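Local coordinates for YjbQ family protein (Sulfolobus tokodaii, PDB 1VE0) that is of unknown function but binds zinc and belongs to the UPF0047 (YjbQ) family, assembling as a trimer, at residues G35-I40 and V99-G104. Sequence-based numbering, arbitrary orientation.
Sequences GIAHVI and VPIIEG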
loop_
_atom_site.group_PDB
_atom_site.type_symbol
_atom_site.label_atom_id
_atom_site.label_comp_id
_atom_site.label_asym_id
_atom_site.label_seq_id
_atom_site.Cartn_x
_atom_site.Cartn_y
_atom_site.Cartn_z
ATOM N N GLY A 35 14.081 -0.272 13.750
ATOM C CA GLY A 35 13.893 -0.918 12.464
ATOM C C GLY A 35 12.515 -0.762 11.876
ATOM O O GLY A 35 11.876 0.275 12.049
ATOM N N ILE A 36 12.048 -1.807 11.195
ATOM C CA ILE A 36 10.747 -1.768 10.537
ATOM C C ILE A 36 9.910 -3.006 10.852
ATOM O O ILE A 36 10.410 -4.125 10.856
ATOM C CB ILE A 36 10.920 -1.676 8.991
ATOM C CG1 ILE A 36 11.529 -0.321 8.606
ATOM C CG2 ILE A 36 9.582 -1.873 8.292
ATOM C CD1 ILE A 36 10.632 0.863 8.932
ATOM N N ALA A 37 8.640 -2.774 11.141
ATOM C CA ALA A 37 7.699 -3.844 11.408
ATOM C C ALA A 37 6.792 -3.924 10.191
ATOM O O ALA A 37 6.201 -2.918 9.781
ATOM C CB ALA A 37 6.868 -3.523 12.647
ATOM N N HIS A 38 6.715 -5.099 9.588
ATOM C CA HIS A 38 5.820 -5.296 8.457
ATOM C C HIS A 38 4.634 -6.051 9.038
ATOM O O HIS A 38 4.784 -7.190 9.466
ATOM C CB HIS A 38 6.487 -6.151 7.384
ATOM C CG HIS A 38 7.648 -5.484 6.721
ATOM N ND1 HIS A 38 7.503 -4.652 5.633
ATOM C CD2 HIS A 38 8.971 -5.499 7.012
ATOM C CE1 HIS A 38 8.687 -4.183 5.279
ATOM N NE2 HIS A 38 9.594 -4.683 6.100
ATOM N N VAL A 39 3.471 -5.408 9.076
ATOM C CA VAL A 39 2.257 -6.027 9.612
ATOM C C VAL A 39 1.570 -6.609 8.387
ATOM O O VAL A 39 1.079 -5.872 7.517
ATOM C CB VAL A 39 1.366 -4.984 10.296
ATOM C CG1 VAL A 39 0.105 -5.638 10.864
ATOM C CG2 VAL A 39 2.163 -4.311 11.419
ATOM N N ILE A 40 1.553 -7.935 8.334
ATOM C CA ILE A 40 1.042 -8.669 7.180
ATOM C C ILE A 40 -0.042 -9.697 7.450
ATOM O O ILE A 40 -0.004 -10.385 8.464
ATOM C CB ILE A 40 2.232 -9.442 6.520
ATOM C CG1 ILE A 40 3.305 -8.455 6.073
ATOM C CG2 ILE A 40 1.749 -10.330 5.357
ATOM C CD1 ILE A 40 4.693 -9.060 6.079
ATOM N N VAL A 99 5.353 -0.143 9.897
ATOM C CA VAL A 99 5.348 0.741 11.051
ATOM C C VAL A 99 6.794 0.786 11.514
ATOM O O VAL A 99 7.434 -0.247 11.686
ATOM C CB VAL A 99 4.439 0.219 12.196
ATOM C CG1 VAL A 99 4.419 1.225 13.341
ATOM C CG2 VAL A 99 3.027 0.016 11.685
ATOM N N PRO A 100 7.354 1.993 11.655
ATOM C CA PRO A 100 8.747 2.031 12.101
ATOM C C PRO A 100 8.821 1.688 13.582
ATOM O O PRO A 100 7.854 1.872 14.315
ATOM C CB PRO A 100 9.173 3.468 11.813
ATOM C CG PRO A 100 7.866 4.245 11.969
ATOM C CD PRO A 100 6.839 3.333 11.322
ATOM N N ILE A 101 9.975 1.177 13.995
ATOM C CA ILE A 101 10.223 0.819 15.377
ATOM C C ILE A 101 11.398 1.683 15.827
ATOM O O ILE A 101 12.395 1.787 15.116
ATOM C CB ILE A 101 10.642 -0.666 15.514
ATOM C CG1 ILE A 101 9.546 -1.577 14.959
ATOM C CG2 ILE A 101 10.910 -0.989 16.984
ATOM C CD1 ILE A 101 9.934 -3.049 14.927
ATOM N N ILE A 102 11.279 2.305 16.992
ATOM C CA ILE A 102 12.361 3.132 17.504
ATOM C C ILE A 102 12.352 3.001 19.028
ATOM O O ILE A 102 11.295 3.012 19.655
ATOM C CB ILE A 102 12.184 4.615 17.050
ATOM C CG1 ILE A 102 13.439 5.429 17.380
ATOM C CG2 ILE A 102 10.977 5.239 17.716
ATOM C CD1 ILE A 102 14.681 4.986 16.613
ATOM N N GLU A 103 13.526 2.817 19.617
ATOM C CA GLU A 103 13.622 2.676 21.071
ATOM C C GLU A 103 12.822 1.465 21.535
ATOM O O GLU A 103 12.300 1.457 22.648
ATOM C CB GLU A 103 13.069 3.934 21.756
ATOM C CG GLU A 103 13.851 5.188 21.456
ATOM C CD GLU A 103 15.257 5.099 21.996
ATOM O OE1 GLU A 103 15.406 5.013 23.239
ATOM O OE2 GLU A 103 16.212 5.098 21.185
ATOM N N GLY A 104 12.713 0.454 20.674
ATOM C CA GLY A 104 11.963 -0.742 21.014
ATOM C C GLY A 104 10.446 -0.606 20.984
ATOM O O GLY A 104 9.739 -1.554 21.344
#
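With CG1 turned anti to the carbonyl carbon (chi1 -59°) and the chain then extended, Ile101 lays its CD1 against Ala37 CB at 3.9 Å; Ile36 has a similar first torsion, but its second torsion of -64° bends CD1 over Pro100, 3.9 Å from Pro100 CA. Both contacts belong to an antiparallel pair of neighbouring strands within the five-stranded sheet, and the register is set by two hydrogen-bonded pairs, Gly35 with Ile101 and Ala37 with Val99, around the non-hydrogen-bonded pair Ile36-Pro100. Having no N-H, the proline occupies a position where this pairing asks for none. The four backbone bonds of the two pairs are alike, all short and nearly straight, with Val99 N 2.9 Å from Ala37 O and Ile101 N 2.9 Å from Gly35 O. Ala37, Val99 and Ile101 line one face, where Val99 also packs on Ile50 of strand 46-51, from the three-stranded sheet. The other face, bearing Ile36 and Pro100, meets Lys130 and Leu128 of the second subunit, so it forms part of the trimer interface. Ile101 O gathers three donors: Asn34 ND2, Lys130 NZ of that second subunit, and Gly35 N at 3.0 Å.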